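Chlorella virus DNA ligase-adenylate (Chlorella virus, PDB 1FVI) probably seals nicks in duplex DNA at the expense of ATP, and is captured here as the covalent ligase-adenylate intermediate. Local coordinates at residues D168-F173 against E180-K185; P104-K107 against E113-K116; I235-D238 against V243-I246. The protein carries 1 engineered substitution. One frame throughout, in Å; residues are numbered along the deposited sequence.

Interaction 1 of 3, residues D168-F173 against E180-K185; sequences DGKYKF and EGILLK. With AMP (adenosine monophosphate), chain C; SO4 (sulfate ion), chain B.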
ATOM      1  N   ASP A 168       3.915 -14.131 -15.493  1.00 27.12           N
ATOM      2  CA  ASP A 168       3.780 -15.578 -15.550  1.00 30.04           C
ATOM      3  C   ASP A 168       4.067 -16.315 -14.251  1.00 29.29           C
ATOM      4  O   ASP A 168       4.020 -17.543 -14.213  1.00 31.09           O
ATOM      5  CB  ASP A 168       4.649 -16.142 -16.683  1.00 31.96           C
ATOM      6  CG  ASP A 168       6.124 -15.841 -16.498  1.00 47.12           C
ATOM      7  OD1 ASP A 168       6.459 -14.687 -16.141  1.00 48.03           O
ATOM      8  OD2 ASP A 168       6.950 -16.756 -16.721  1.00 50.75           O
ATOM      9  N   GLY A 169       4.313 -15.576 -13.179  1.00 22.27           N
ATOM     10  CA  GLY A 169       4.597 -16.216 -11.903  1.00 16.13           C
ATOM     11  C   GLY A 169       3.490 -17.092 -11.323  1.00 21.99           C
ATOM     12  O   GLY A 169       2.299 -16.799 -11.400  1.00 25.68           O
ATOM     13  N   LYS A 170       3.911 -18.174 -10.695  1.00 22.36           N
ATOM     14  CA  LYS A 170       3.000 -19.120 -10.082  1.00 25.15           C
ATOM     15  C   LYS A 170       2.811 -18.686  -8.645  1.00 23.49           C
ATOM     16  O   LYS A 170       3.475 -17.761  -8.172  1.00 24.26           O
ATOM     17  CB  LYS A 170       3.635 -20.514 -10.057  1.00 32.71           C
ATOM     18  CG  LYS A 170       4.613 -20.782 -11.190  1.00 60.56           C
ATOM     19  CD  LYS A 170       5.977 -20.162 -10.914  1.00 61.75           C
ATOM     20  CE  LYS A 170       6.571 -19.539 -12.158  1.00 38.83           C
ATOM     21  NZ  LYS A 170       7.780 -18.776 -11.800  1.00 56.65           N
ATOM     22  N   TYR A 171       1.896 -19.352  -7.950  1.00 23.91           N
ATOM     23  CA  TYR A 171       1.695 -19.081  -6.539  1.00 26.02           C
ATOM     24  C   TYR A 171       2.631 -20.064  -5.827  1.00 28.17           C
ATOM     25  O   TYR A 171       2.327 -21.258  -5.706  1.00 28.00           O
ATOM     26  CB  TYR A 171       0.234 -19.313  -6.105  1.00 18.80           C
ATOM     27  CG  TYR A 171      -0.017 -18.776  -4.718  1.00 18.98           C
ATOM     28  CD1 TYR A 171      -0.717 -17.587  -4.527  1.00 16.08           C
ATOM     29  CD2 TYR A 171       0.528 -19.409  -3.597  1.00 19.86           C
ATOM     30  CE1 TYR A 171      -0.863 -17.043  -3.247  1.00 19.01           C
ATOM     31  CE2 TYR A 171       0.389 -18.864  -2.326  1.00 18.41           C
ATOM     32  CZ  TYR A 171      -0.305 -17.686  -2.158  1.00 16.31           C
ATOM     33  OH  TYR A 171      -0.435 -17.152  -0.895  1.00 17.39           O
ATOM     34  N   LYS A 172       3.782 -19.563  -5.399  1.00 24.22           N
ATOM     35  CA  LYS A 172       4.777 -20.381  -4.716  1.00 22.23           C
ATOM     36  C   LYS A 172       4.448 -20.567  -3.239  1.00 26.50           C
ATOM     37  O   LYS A 172       4.135 -19.601  -2.541  1.00 23.39           O
ATOM     38  CB  LYS A 172       6.171 -19.749  -4.866  1.00 28.91           C
ATOM     39  CG  LYS A 172       7.318 -20.590  -4.304  1.00 28.49           C
ATOM     40  CD  LYS A 172       8.650 -19.911  -4.531  1.00 29.70           C
ATOM     41  CE  LYS A 172       9.775 -20.659  -3.847  1.00 27.04           C
ATOM     42  NZ  LYS A 172      11.107 -20.044  -4.093  1.00 23.50           N
ATOM     43  N   PHE A 173       4.515 -21.811  -2.763  1.00 22.37           N
ATOM     44  CA  PHE A 173       4.239 -22.100  -1.355  1.00 25.66           C
ATOM     45  C   PHE A 173       5.548 -21.887  -0.598  1.00 31.03           C
ATOM     46  O   PHE A 173       6.156 -22.823  -0.087  1.00 32.73           O
ATOM     47  CB  PHE A 173       3.712 -23.532  -1.188  1.00 16.89           C
ATOM     48  CG  PHE A 173       2.475 -23.821  -2.006  1.00 24.47           C
ATOM     49  CD1 PHE A 173       2.237 -25.088  -2.515  1.00 25.81           C
ATOM     50  CD2 PHE A 173       1.522 -22.831  -2.230  1.00 24.78           C
ATOM     51  CE1 PHE A 173       1.057 -25.366  -3.230  1.00 29.48           C
ATOM     52  CE2 PHE A 173       0.341 -23.094  -2.942  1.00 24.39           C
ATOM     53  CZ  PHE A 173       0.111 -24.366  -3.440  1.00 26.16           C
ATOM     54  N   GLU A 180      13.901 -15.875  -9.401  1.00 19.83           N
ATOM     55  CA  GLU A 180      12.557 -16.299  -9.798  1.00 21.47           C
ATOM     56  C   GLU A 180      11.710 -15.090 -10.187  1.00 27.21           C
ATOM     57  O   GLU A 180      10.868 -15.173 -11.086  1.00 28.14           O
ATOM     58  CB  GLU A 180      11.873 -17.061  -8.660  1.00 20.91           C
ATOM     59  CG  GLU A 180      12.256 -18.519  -8.588  1.00 19.55           C
ATOM     60  CD  GLU A 180      11.844 -19.185  -7.286  1.00 27.76           C
ATOM     61  OE1 GLU A 180      11.463 -18.485  -6.327  1.00 26.92           O
ATOM     62  OE2 GLU A 180      11.932 -20.425  -7.206  1.00 34.50           O
ATOM     63  N   GLY A 181      11.941 -13.972  -9.502  1.00 24.93           N
ATOM     64  CA  GLY A 181      11.198 -12.756  -9.772  1.00 22.64           C
ATOM     65  C   GLY A 181       9.692 -12.945  -9.674  1.00 25.57           C
ATOM     66  O   GLY A 181       8.945 -12.261 -10.374  1.00 23.51           O
ATOM     67  N   ILE A 182       9.246 -13.847  -8.791  1.00 27.05           N
ATOM     68  CA  ILE A 182       7.815 -14.134  -8.630  1.00 22.35           C
ATOM     69  C   ILE A 182       7.165 -13.066  -7.779  1.00 15.82           C
ATOM     70  O   ILE A 182       6.104 -12.537  -8.121  1.00 20.44           O
ATOM     71  CB  ILE A 182       7.583 -15.551  -7.999  1.00 26.03           C
ATOM     72  CG1 ILE A 182       8.024 -16.651  -8.975  1.00 28.73           C
ATOM     73  CG2 ILE A 182       6.121 -15.765  -7.623  1.00 14.92           C
ATOM     74  CD1 ILE A 182       8.091 -18.012  -8.329  1.00 27.23           C
ATOM     75  N   LEU A 183       7.834 -12.719  -6.689  1.00 19.23           N
ATOM     76  CA  LEU A 183       7.337 -11.691  -5.779  1.00 26.07           C
ATOM     77  C   LEU A 183       8.551 -11.027  -5.172  1.00 15.94           C
ATOM     78  O   LEU A 183       9.358 -11.692  -4.529  1.00 18.33           O
ATOM     79  CB  LEU A 183       6.465 -12.306  -4.674  1.00 22.13           C
ATOM     80  CG  LEU A 183       5.311 -11.508  -4.053  1.00 31.28           C
ATOM     81  CD1 LEU A 183       5.451 -11.543  -2.544  1.00 14.71           C
ATOM     82  CD2 LEU A 183       5.174 -10.056  -4.623  1.00 14.43           C
ATOM     83  N   LEU A 184       8.669  -9.718  -5.390  1.00 16.32           N
ATOM     84  CA  LEU A 184       9.794  -8.937  -4.886  1.00 21.56           C
ATOM     85  C   LEU A 184       9.341  -7.668  -4.166  1.00 25.03           C
ATOM     86  O   LEU A 184       8.375  -7.018  -4.567  1.00 19.81           O
ATOM     87  CB  LEU A 184      10.729  -8.528  -6.042  1.00 24.34           C
ATOM     88  CG  LEU A 184      11.228  -9.552  -7.077  1.00 24.18           C
ATOM     89  CD1 LEU A 184      12.035  -8.815  -8.139  1.00 30.50           C
ATOM     90  CD2 LEU A 184      12.062 -10.651  -6.431  1.00 23.24           C
ATOM     91  N   LYS A 185      10.035  -7.325  -3.086  1.00 29.91           N
ATOM     92  CA  LYS A 185       9.714  -6.106  -2.361  1.00 27.78           C
ATOM     93  C   LYS A 185      10.785  -5.047  -2.615  1.00 27.67           C
ATOM     94  O   LYS A 185      11.993  -5.330  -2.634  1.00 24.06           O
ATOM     95  CB  LYS A 185       9.444  -6.351  -0.864  1.00 30.30           C
ATOM     96  CG  LYS A 185      10.407  -7.204  -0.103  1.00 24.52           C
ATOM     97  CD  LYS A 185       9.812  -7.535   1.259  1.00 25.29           C
ATOM     98  CE  LYS A 185      10.842  -8.095   2.208  1.00 29.72           C
ATOM     99  NZ  LYS A 185      10.300  -8.233   3.589  1.00 19.06           N
TER
HETATM  100  P   AMP C 501       7.928  -5.354   4.156  1.00 23.67           P
HETATM  101  O1P AMP C 501       9.328  -5.761   4.254  1.00 21.05           O
HETATM  102  O3P AMP C 501       7.560  -5.313   5.697  1.00 17.52           O
HETATM  103  O5' AMP C 501       7.087  -6.500   3.661  1.00 18.40           O
HETATM  104  C5' AMP C 501       5.581  -6.378   3.637  1.00 19.72           C
HETATM  105  C4' AMP C 501       4.878  -7.705   3.815  1.00 24.34           C
HETATM  106  O4' AMP C 501       3.536  -7.508   3.360  1.00 22.47           O
HETATM  107  C3' AMP C 501       5.472  -8.849   2.960  1.00 20.20           C
HETATM  108  O3' AMP C 501       5.492 -10.120   3.610  1.00 17.16           O
HETATM  109  C2' AMP C 501       4.552  -8.961   1.793  1.00 21.56           C
HETATM  110  O2' AMP C 501       4.495 -10.309   1.340  1.00 17.19           O
HETATM  111  C1' AMP C 501       3.222  -8.371   2.294  1.00 18.64           C
HETATM  112  N9  AMP C 501       2.576  -7.594   1.254  1.00 22.22           N
HETATM  113  C8  AMP C 501       2.108  -6.310   1.424  1.00 12.72           C
HETATM  114  N7  AMP C 501       1.582  -5.865   0.318  1.00 14.29           N
HETATM  115  C5  AMP C 501       1.691  -6.871  -0.632  1.00 16.16           C
HETATM  116  C6  AMP C 501       1.311  -6.974  -1.978  1.00 12.79           C
HETATM  117  N6  AMP C 501       0.698  -5.968  -2.645  1.00 17.77           N
HETATM  118  N1  AMP C 501       1.591  -8.140  -2.589  1.00 19.40           N
HETATM  119  C2  AMP C 501       2.188  -9.111  -1.936  1.00 11.23           C
HETATM  120  N3  AMP C 501       2.603  -9.153  -0.667  1.00 15.01           N
HETATM  121  C4  AMP C 501       2.333  -7.983  -0.018  1.00 17.68           C
HETATM  122  S   SO4 B 510       8.431 -10.628   5.485  1.00 19.60           S
HETATM  123  O1  SO4 B 510       8.645 -11.975   6.002  1.00 28.34           O
HETATM  124  O2  SO4 B 510       8.813 -10.551   4.034  1.00 22.88           O
HETATM  125  O3  SO4 B 510       9.240  -9.558   6.266  1.00 23.39           O
HETATM  126  O4  SO4 B 510       6.967 -10.235   5.670  1.00 21.50           O
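Lys-172 reaches across to the carboxylate of Glu-180 and closes a salt bridge, Lys-172 NZ to Glu-180 OE1 2.7 Å. The ammonium meets OE1 through its syn lone pair, while the second bond, from Lys-172 NZ to Glu-180 OE2, is weak at 3.2 Å. Lys-172 spans the distance because its chain is fully extended, with CG anti to the backbone N (chi1 -174°), and it crosses the glutamate at about a right angle. Beside this pair Ile-182 packs against Lys-170, these two side chains also crossing at about a right angle: Ile-182 CG2 lies 3.4 Å from Lys-170 O, and Ile-182 CG1 is 3.5 Å from Lys-170 NZ, at the end of a bent chain.

A second shell fixes both charged ends. Lys-172 NZ also donates to Arg-175 O, and Glu-180 OE1 accepts from Thr-177 N, which ties the bridge to the connecting loop; Ser-176 OG binds the backbone N of Ile-182.

Further along, Lys-185 NZ donates to AMP O1P at 2.7 Å and to O2 of a sulfate, probably from the crystallisation liquor, at 2.8 Å; Arg-41 also binds that sulfate. Leu-183 CD1 approaches adenine C2 of AMP, 4.1 Å away.

The bridge thus spans part of the loop between strands 162-165 and 184-186; the latter runs between strands 9-10 and 162-165 in the sheet carrying Thr-24 and Pro-25 of the nucleotide pocket.

Interaction 2 of 3, residues P104-K107 against E113-K116; sequences PLKK and EDMK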
ATOM      1  N   PRO A 104      -2.280 -23.540  -8.515  1.00 37.62           N
ATOM      2  CA  PRO A 104      -1.296 -22.509  -8.155  1.00 36.90           C
ATOM      3  C   PRO A 104      -0.312 -22.228  -9.296  1.00 36.21           C
ATOM      4  O   PRO A 104       0.340 -21.184  -9.325  1.00 32.40           O
ATOM      5  CB  PRO A 104      -0.592 -23.113  -6.935  1.00 32.51           C
ATOM      6  CG  PRO A 104      -0.734 -24.591  -7.150  1.00 40.72           C
ATOM      7  CD  PRO A 104      -2.161 -24.706  -7.621  1.00 32.30           C
ATOM      8  N   LEU A 105      -0.218 -23.159 -10.243  1.00 31.18           N
ATOM      9  CA  LEU A 105       0.671 -22.987 -11.374  1.00 26.60           C
ATOM     10  C   LEU A 105       0.097 -22.028 -12.404  1.00 20.66           C
ATOM     11  O   LEU A 105       0.808 -21.607 -13.310  1.00 25.72           O
ATOM     12  CB  LEU A 105       1.014 -24.333 -12.008  1.00 30.09           C
ATOM     13  CG  LEU A 105       1.737 -25.325 -11.101  1.00 31.31           C
ATOM     14  CD1 LEU A 105       1.994 -26.587 -11.886  1.00 22.93           C
ATOM     15  CD2 LEU A 105       3.054 -24.741 -10.573  1.00 27.94           C
ATOM     16  N   LYS A 106      -1.189 -21.691 -12.281  1.00 24.52           N
ATOM     17  CA  LYS A 106      -1.797 -20.729 -13.195  1.00 24.13           C
ATOM     18  C   LYS A 106      -0.998 -19.420 -13.069  1.00 29.33           C
ATOM     19  O   LYS A 106      -0.661 -19.004 -11.962  1.00 31.22           O
ATOM     20  CB  LYS A 106      -3.265 -20.483 -12.828  1.00 25.92           C
ATOM     21  CG  LYS A 106      -3.896 -19.326 -13.600  1.00 26.55           C
ATOM     22  CD  LYS A 106      -5.293 -18.972 -13.108  1.00 37.38           C
ATOM     23  CE  LYS A 106      -6.331 -19.994 -13.535  1.00 41.24           C
ATOM     24  NZ  LYS A 106      -7.407 -19.354 -14.348  1.00 46.76           N
ATOM     25  N   LYS A 107      -0.654 -18.806 -14.198  1.00 31.24           N
ATOM     26  CA  LYS A 107       0.125 -17.558 -14.205  1.00 30.80           C
ATOM     27  C   LYS A 107      -0.528 -16.415 -13.437  1.00 23.86           C
ATOM     28  O   LYS A 107      -1.741 -16.221 -13.514  1.00 22.46           O
ATOM     29  CB  LYS A 107       0.406 -17.112 -15.642  1.00 24.26           C
ATOM     30  CG  LYS A 107       1.139 -18.163 -16.469  1.00 29.66           C
ATOM     31  CD  LYS A 107       1.605 -17.637 -17.820  1.00 39.73           C
ATOM     32  CE  LYS A 107       0.434 -17.226 -18.693  1.00 64.16           C
ATOM     33  NZ  LYS A 107       0.889 -16.540 -19.935  1.00 73.60           N
ATOM     34  N   GLU A 113      -6.976 -12.047 -13.270  1.00 28.20           N
ATOM     35  CA  GLU A 113      -8.150 -11.992 -14.131  1.00 27.48           C
ATOM     36  C   GLU A 113      -9.301 -12.786 -13.516  1.00 22.92           C
ATOM     37  O   GLU A 113     -10.466 -12.441 -13.695  1.00 25.77           O
ATOM     38  CB  GLU A 113      -7.811 -12.540 -15.508  1.00 39.57           C
ATOM     39  CG  GLU A 113      -8.918 -12.368 -16.522  1.00 55.44           C
ATOM     40  CD  GLU A 113      -9.252 -10.919 -16.798  1.00 60.88           C
ATOM     41  OE1 GLU A 113     -10.426 -10.661 -17.145  1.00 72.59           O
ATOM     42  OE2 GLU A 113      -8.354 -10.045 -16.683  1.00 56.91           O
ATOM     43  N   ASP A 114      -8.969 -13.862 -12.806  1.00 20.46           N
ATOM     44  CA  ASP A 114      -9.978 -14.660 -12.111  1.00 25.76           C
ATOM     45  C   ASP A 114     -10.657 -13.780 -11.043  1.00 33.66           C
ATOM     46  O   ASP A 114     -11.887 -13.780 -10.906  1.00 24.26           O
ATOM     47  CB  ASP A 114      -9.340 -15.868 -11.409  1.00 26.34           C
ATOM     48  CG  ASP A 114      -9.066 -17.032 -12.346  1.00 27.34           C
ATOM     49  OD1 ASP A 114      -9.602 -17.075 -13.477  1.00 29.68           O
ATOM     50  OD2 ASP A 114      -8.309 -17.929 -11.930  1.00 25.40           O
ATOM     51  N   MET A 115      -9.839 -13.056 -10.276  1.00 28.13           N
ATOM     52  CA  MET A 115     -10.329 -12.157  -9.227  1.00 27.53           C
ATOM     53  C   MET A 115     -11.225 -11.113  -9.860  1.00 24.52           C
ATOM     54  O   MET A 115     -12.316 -10.847  -9.366  1.00 29.45           O
ATOM     55  CB  MET A 115      -9.152 -11.464  -8.511  1.00 29.38           C
ATOM     56  CG  MET A 115      -9.536 -10.236  -7.649  1.00 30.61           C
ATOM     57  SD  MET A 115      -8.159  -9.515  -6.660  1.00 31.22           S
ATOM     58  CE  MET A 115      -7.092  -8.836  -7.960  1.00 25.01           C
ATOM     59  N   LYS A 116     -10.773 -10.547 -10.975  1.00 25.73           N
ATOM     60  CA  LYS A 116     -11.538  -9.516 -11.665  1.00 30.86           C
ATOM     61  C   LYS A 116     -12.908 -10.019 -12.091  1.00 34.60           C
ATOM     62  O   LYS A 116     -13.928  -9.354 -11.837  1.00 27.62           O
ATOM     63  CB  LYS A 116     -10.770  -8.988 -12.879  1.00 30.91           C
ATOM     64  CG  LYS A 116      -9.591  -8.112 -12.527  1.00 30.58           C
ATOM     65  CD  LYS A 116      -8.884  -7.615 -13.772  1.00 46.94           C
ATOM     66  CE  LYS A 116      -9.788  -6.704 -14.588  1.00 50.98           C
ATOM     67  NZ  LYS A 116      -9.142  -6.252 -15.851  1.00 53.21           N
TER
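Lys-106 and Asp-114 face each other across a wide backbone gap, their CA atoms 10.2 Å apart, the one in the loop leading into helix 108-121 and the other on that helix. Side chains alone bridge this separation, approaching from opposite directions. Lys-106 starts out with CG trans to its own amide nitrogen (chi1 171°), then bends at its last two torsions, which swings the ammonium round to the carboxylate. Lys-106 NZ lies 2.9 Å from Asp-114 OD2, meeting it on the syn side but 19° out of the carboxylate plane. A weak bond from Lys-106 NZ to Asp-114 OD1, at 3.3 Å, makes the grip two-pronged and unequal. The bend also brings Lys-106 CE within 3.3 Å of Asp-114 OD2.

The helix side of the pair is backed by strand 92-99 and the loop after it, where Asp-114 touches Tyr-99 and Thr-101. On the loop side, Lys-106 O accepts a hydrogen bond from Arg-111 NH1, a further tie to the helix.

This is a surface salt bridge between a helix and the loop that precedes it, with Lys-107 at the N-cap position. Lying away from the nucleotide site, it belongs to a strand-loop-helix connection in the adenylation domain of an ATP-dependent ligase.

Interaction 3 of 3, residues I235-D238 against V243-I246; sequences IEVD and VFSI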
ATOM      1  N   ILE A 235       4.825  22.666   0.854  1.00 27.21           N
ATOM      2  CA  ILE A 235       5.654  23.231   1.897  1.00 28.93           C
ATOM      3  C   ILE A 235       7.075  23.302   1.339  1.00 30.44           C
ATOM      4  O   ILE A 235       7.498  22.425   0.579  1.00 27.63           O
ATOM      5  CB  ILE A 235       5.631  22.408   3.193  1.00 24.63           C
ATOM      6  CG1 ILE A 235       6.085  20.962   2.942  1.00 24.25           C
ATOM      7  CG2 ILE A 235       4.260  22.475   3.819  1.00 23.22           C
ATOM      8  CD1 ILE A 235       6.348  20.175   4.240  1.00 23.62           C
ATOM      9  N   GLU A 236       7.756  24.409   1.627  1.00 28.29           N
ATOM     10  CA  GLU A 236       9.122  24.618   1.173  1.00 21.12           C
ATOM     11  C   GLU A 236       9.998  24.279   2.357  1.00 25.36           C
ATOM     12  O   GLU A 236       9.736  24.726   3.481  1.00 25.76           O
ATOM     13  CB  GLU A 236       9.321  26.056   0.695  1.00 25.74           C
ATOM     14  CG  GLU A 236       8.550  26.387  -0.587  1.00 27.85           C
ATOM     15  CD  GLU A 236       7.034  26.181  -0.463  1.00 35.57           C
ATOM     16  OE1 GLU A 236       6.447  26.678   0.524  1.00 39.80           O
ATOM     17  OE2 GLU A 236       6.433  25.524  -1.350  1.00 31.81           O
ATOM     18  N   VAL A 237      11.016  23.456   2.106  1.00 26.79           N
ATOM     19  CA  VAL A 237      11.896  22.987   3.166  1.00 31.90           C
ATOM     20  C   VAL A 237      13.376  23.228   2.935  1.00 28.80           C
ATOM     21  O   VAL A 237      13.817  23.327   1.798  1.00 27.52           O
ATOM     22  CB  VAL A 237      11.650  21.481   3.429  1.00 31.29           C
ATOM     23  CG1 VAL A 237      10.204  21.272   3.894  1.00 25.37           C
ATOM     24  CG2 VAL A 237      11.929  20.674   2.160  1.00 21.33           C
ATOM     25  N   ASP A 238      14.139  23.285   4.028  1.00 40.27           N
ATOM     26  CA  ASP A 238      15.575  23.530   3.953  1.00 49.16           C
ATOM     27  C   ASP A 238      16.409  22.327   3.559  1.00 50.65           C
ATOM     28  O   ASP A 238      17.070  22.365   2.532  1.00 66.61           O
ATOM     29  CB  ASP A 238      16.131  24.149   5.252  1.00 54.41           C
ATOM     30  CG  ASP A 238      17.629  24.531   5.144  1.00 46.86           C
ATOM     31  OD1 ASP A 238      17.958  25.660   4.728  1.00 37.00           O
ATOM     32  OD2 ASP A 238      18.486  23.701   5.499  1.00 61.06           O
ATOM     33  N   VAL A 243      17.075  24.266  -0.673  1.00 37.35           N
ATOM     34  CA  VAL A 243      15.654  24.521  -0.573  1.00 33.79           C
ATOM     35  C   VAL A 243      14.874  23.946  -1.745  1.00 32.74           C
ATOM     36  O   VAL A 243      15.312  24.014  -2.891  1.00 39.35           O
ATOM     37  CB  VAL A 243      15.384  26.037  -0.438  1.00 37.41           C
ATOM     38  CG1 VAL A 243      13.880  26.323  -0.312  1.00 25.70           C
ATOM     39  CG2 VAL A 243      16.156  26.589   0.773  1.00 33.98           C
ATOM     40  N   PHE A 244      13.741  23.327  -1.427  1.00 34.69           N
ATOM     41  CA  PHE A 244      12.840  22.742  -2.419  1.00 29.15           C
ATOM     42  C   PHE A 244      11.480  22.516  -1.768  1.00 25.19           C
ATOM     43  O   PHE A 244      11.360  22.505  -0.538  1.00 24.36           O
ATOM     44  CB  PHE A 244      13.393  21.418  -2.946  1.00 35.02           C
ATOM     45  CG  PHE A 244      13.438  20.336  -1.918  1.00 42.76           C
ATOM     46  CD1 PHE A 244      12.492  19.300  -1.937  1.00 32.83           C
ATOM     47  CD2 PHE A 244      14.396  20.367  -0.908  1.00 27.81           C
ATOM     48  CE1 PHE A 244      12.497  18.314  -0.962  1.00 33.47           C
ATOM     49  CE2 PHE A 244      14.413  19.382   0.079  1.00 48.01           C
ATOM     50  CZ  PHE A 244      13.461  18.352   0.054  1.00 46.68           C
ATOM     51  N   SER A 245      10.449  22.337  -2.581  1.00 19.49           N
ATOM     52  CA  SER A 245       9.137  22.119  -2.008  1.00 29.89           C
ATOM     53  C   SER A 245       8.680  20.675  -2.052  1.00 32.51           C
ATOM     54  O   SER A 245       9.199  19.861  -2.826  1.00 26.62           O
ATOM     55  CB  SER A 245       8.087  23.015  -2.667  1.00 32.07           C
ATOM     56  OG  SER A 245       8.086  22.853  -4.065  1.00 39.02           O
ATOM     57  N   ILE A 246       7.744  20.363  -1.160  1.00 26.04           N
ATOM     58  CA  ILE A 246       7.143  19.052  -1.092  1.00 24.65           C
ATOM     59  C   ILE A 246       5.650  19.296  -1.210  1.00 24.86           C
ATOM     60  O   ILE A 246       5.044  19.930  -0.346  1.00 25.09           O
ATOM     61  CB  ILE A 246       7.472  18.315   0.229  1.00 23.19           C
ATOM     62  CG1 ILE A 246       8.996  18.171   0.387  1.00 30.18           C
ATOM     63  CG2 ILE A 246       6.807  16.935   0.229  1.00 20.91           C
ATOM     64  CD1 ILE A 246       9.444  17.334   1.588  1.00 28.04           C
TER
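Val-237 CG2 and the ring of Phe-244 rise on the same side of the sheet: CG2 sits between the valine's backbone N and carbonyl carbon (chi1 -62°, set by CG1), and Phe-244 CG takes the same kind of place on its own residue (chi1 67°), which puts the methyl over the ring. Val-237 CG2 lies above one face of the Phe-244 ring, 3.7 Å from its centroid and 23° off the normal, a CH-pi contact displaced toward the rim. Ile-246 CD1 lies 4.2 Å from the same Val-237 CG2, and Ile-235 CG1 packs against Ile-246 CB, so the four apolar residues share one face of the sheet.

Two antiparallel hydrogen-bonded pairs hold the strands in register. In the first, Ile-246 N reaches Ile-235 O at 2.7 Å and Ile-235 N returns a bond to Ile-246 O; in the second, Val-237 N meets Phe-244 O at 2.8 Å, almost straight, and Phe-244 N gives the longer return bond to Val-237 O. Between them Glu-236 and Ser-245 form a non-hydrogen-bonded pair on the other face, where Glu-236 OE2 lies 3.3 Å from Ser-245 CB but is hydrogen-bonded to Ser-234 OG and, weakly, to Thr-200 OG1.

Phe-272 meets the Phe-244 ring, and Ile-246 touches Phe-288 of strand 286-291, at the sheet's other margin. This beta hairpin thus turns its apolar face inward, consistent with the barrel of an OB fold.

The three contacts follow one another along the chain, interaction 2 first, then interaction 1, then interaction 3. The first two belong to the nucleotide-binding domain of the ATP-dependent ligase, with centres 13 Å apart, and touch directly: Tyr-171 N probably hydrogen-bonds to Pro-104 O at 2.8 Å, while Phe-173 packs on Pro-104. The loop before helix 108-121 is thereby joined to the loop between strands 162-165 and 184-186, the latter strand reaching the nucleotide. Interaction 3 stands apart in the OB-like domain, about 39 Å from interaction 1 and 44 Å from interaction 2 between centres, on the opposite side of the chain's centre. The set reflects the ligase's two-domain build.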